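Side-chain contact in embryonic developmental protein tofu-6 (Caenorhabditis elegans, PDB 7OCX), which probably takes part in piRNA (21U-RNA) biogenesis as a PETISCO subunit, and forms a complex with PID-3 through its RNA recognition motif domain: residues His35-Phe40 / Val62-Val67. Residues are numbered along the deposited sequence; the frame is centred on the assembly and turned at random. Where two conformers were deposited one is given.
Sequences HVFQNF and VNMMSV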
loop_
_atom_site.group_PDB
_atom_site.type_symbol
_atom_site.label_atom_id
_atom_site.label_comp_id
_atom_site.label_asym_id
_atom_site.label_seq_id
_atom_site.Cartn_x
_atom_site.Cartn_y
_atom_site.Cartn_z
ATOM N N HIS C 35 14.592 -3.041 -19.052
ATOM C CA HIS C 35 15.323 -4.151 -18.437
ATOM C C HIS C 35 16.596 -3.648 -17.762
ATOM O O HIS C 35 16.983 -4.137 -16.696
ATOM C CB HIS C 35 15.693 -5.245 -19.453
ATOM C CG HIS C 35 14.532 -6.045 -19.970
ATOM N ND1 HIS C 35 13.415 -6.329 -19.212
ATOM C CD2 HIS C 35 14.363 -6.705 -21.145
ATOM C CE1 HIS C 35 12.574 -7.063 -19.923
ATOM N NE2 HIS C 35 13.131 -7.317 -21.096
ATOM N N VAL C 36 17.282 -2.696 -18.392
ATOM C CA VAL C 36 18.502 -2.171 -17.795
ATOM C C VAL C 36 18.206 -1.517 -16.457
ATOM O O VAL C 36 18.944 -1.713 -15.484
ATOM C CB VAL C 36 19.205 -1.188 -18.745
ATOM C CG1 VAL C 36 20.281 -0.412 -17.976
ATOM C CG2 VAL C 36 19.787 -1.959 -19.898
ATOM N N PHE C 37 17.139 -0.711 -16.391
ATOM C CA PHE C 37 16.866 0.026 -15.164
ATOM C C PHE C 37 16.144 -0.813 -14.130
ATOM O O PHE C 37 16.299 -0.571 -12.929
ATOM C CB PHE C 37 16.122 1.320 -15.492
ATOM C CG PHE C 37 17.043 2.364 -15.999
ATOM C CD1 PHE C 37 17.478 2.349 -17.305
ATOM C CD2 PHE C 37 17.583 3.292 -15.118
ATOM C CE1 PHE C 37 18.406 3.271 -17.743
ATOM C CE2 PHE C 37 18.497 4.226 -15.557
ATOM C CZ PHE C 37 18.909 4.211 -16.873
ATOM N N GLN C 38 15.418 -1.837 -14.547
ATOM C CA GLN C 38 14.798 -2.719 -13.572
ATOM C C GLN C 38 15.813 -3.387 -12.646
ATOM O O GLN C 38 15.454 -3.799 -11.537
ATOM C CB GLN C 38 13.999 -3.799 -14.285
ATOM C CG GLN C 38 12.817 -4.247 -13.514
ATOM C CD GLN C 38 12.425 -5.652 -13.894
ATOM O OE1 GLN C 38 12.968 -6.226 -14.840
ATOM N NE2 GLN C 38 11.487 -6.222 -13.152
ATOM N N ASN C 39 17.056 -3.584 -13.097
ATOM C CA ASN C 39 18.047 -4.206 -12.220
ATOM C C ASN C 39 18.347 -3.373 -10.981
ATOM O O ASN C 39 18.919 -3.898 -10.019
ATOM C CB ASN C 39 19.361 -4.464 -12.960
ATOM C CG ASN C 39 19.258 -5.508 -14.053
ATOM O OD1 ASN C 39 18.537 -6.502 -13.927
ATOM N ND2 ASN C 39 19.957 -5.267 -15.155
ATOM N N PHE C 40 18.013 -2.087 -10.993
ATOM C CA PHE C 40 18.267 -1.184 -9.876
ATOM C C PHE C 40 17.052 -0.962 -8.998
ATOM O O PHE C 40 17.190 -0.387 -7.909
ATOM C CB PHE C 40 18.769 0.161 -10.412
ATOM C CG PHE C 40 19.987 0.031 -11.266
ATOM C CD1 PHE C 40 19.911 0.215 -12.630
ATOM C CD2 PHE C 40 21.214 -0.290 -10.699
ATOM C CE1 PHE C 40 21.030 0.081 -13.422
ATOM C CE2 PHE C 40 22.342 -0.420 -11.484
ATOM C CZ PHE C 40 22.249 -0.238 -12.850
ATOM N N VAL C 62 13.521 7.691 -18.136
ATOM C CA VAL C 62 13.183 6.633 -17.196
ATOM C C VAL C 62 12.841 7.280 -15.865
ATOM O O VAL C 62 13.586 8.140 -15.394
ATOM C CB VAL C 62 14.339 5.635 -16.998
ATOM C CG1 VAL C 62 13.982 4.632 -15.925
ATOM C CG2 VAL C 62 14.613 4.923 -18.272
ATOM N N ASN C 63 11.725 6.863 -15.255
ATOM C CA ASN C 63 11.366 7.304 -13.912
ATOM C C ASN C 63 11.329 6.060 -13.031
ATOM O O ASN C 63 10.615 5.097 -13.345
ATOM C CB ASN C 63 10.029 8.072 -13.915
ATOM C CG ASN C 63 9.814 8.867 -12.628
ATOM O OD1 ASN C 63 10.376 9.958 -12.482
ATOM N ND2 ASN C 63 8.928 8.399 -11.750
ATOM N N MET C 64 12.095 6.081 -11.946
ATOM C CA MET C 64 12.033 4.972 -11.016
ATOM C C MET C 64 10.806 5.109 -10.122
ATOM O O MET C 64 10.196 6.174 -10.008
ATOM C CB MET C 64 13.304 4.881 -10.183
ATOM C CG MET C 64 14.610 4.777 -10.957
ATOM S SD MET C 64 14.670 3.434 -12.121
ATOM C CE MET C 64 14.881 2.028 -11.009
ATOM N N MET C 65 10.422 3.997 -9.508
ATOM C CA MET C 65 9.244 4.022 -8.655
ATOM C C MET C 65 9.471 4.839 -7.391
ATOM O O MET C 65 8.502 5.320 -6.790
ATOM C CB MET C 65 8.835 2.598 -8.289
ATOM C CG MET C 65 7.528 2.574 -7.568
ATOM S SD MET C 65 6.060 2.779 -8.565
ATOM C CE MET C 65 6.459 1.924 -10.085
ATOM N N SER C 66 10.716 4.997 -6.971
ATOM C CA SER C 66 10.998 5.712 -5.738
ATOM C C SER C 66 12.371 6.347 -5.830
ATOM O O SER C 66 13.214 5.937 -6.629
ATOM C CB SER C 66 10.879 4.762 -4.542
ATOM O OG SER C 66 11.997 3.893 -4.476
ATOM N N VAL C 67 12.572 7.382 -5.016
ATOM C CA VAL C 67 13.862 8.068 -4.975
ATOM C C VAL C 67 14.949 7.095 -4.544
ATOM O O VAL C 67 16.080 7.132 -5.049
ATOM C CB VAL C 67 13.772 9.292 -4.038
ATOM C CG1 VAL C 67 15.132 9.915 -3.782
ATOM C CG2 VAL C 67 12.810 10.302 -4.649
#
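F37 of helix 30-38 lays its ring over the branched side chain of V62 on strand 57-64. Methyl CG2 of V62 makes the CH-pi contact: it lies 4.2 Å from the ring centroid and only 18° off the normal, somewhat toward the rim at CD1 and CE1. The other methyl, CG1, reaches the root of the ring, 3.8 Å from F37 CG. A beta-branched residue suits this place because its two methyls present a broad surface to a flat ring; the two side chains cross obliquely, with both methyls against it. CG of F37 is anti to the carbonyl carbon and beside the backbone N (chi1 -79°), continuing the CB bond toward the strand. An aromatic residue fits here, offering a face to V62 and its CD2 carbon to M64.

M64, two residues along the strand, crosses the F37 side chain at about a right angle. Its sulfur makes an oblique Met-aromatic contact, with SD 5.4 Å from the ring centroid and 4.2 Å from F37 CD2. Unbranched and bendable, the methionine folds back at chi2 and chi3, placing CE 3.5 Å from F37 O, an oxygen that accepts the backbone hydrogen bond from F40 N. The same methyl lies 4.4 Å from F40 CB, while the F40 ring leads away. With F37 cut back to an alanine, V62 CG2 and the M64 sulfur would probably lose their aromatic partner, and a gap is likely to open between helix and strand.

The contact thus belongs to the buried helix-sheet interface of the RNA recognition motif. I21 of the central strand 18-25 touches both F37 and V62; helix 67-75 adds V73 against F37 and F40, and A70 against M64, joining both helices to one face of the antiparallel sheet.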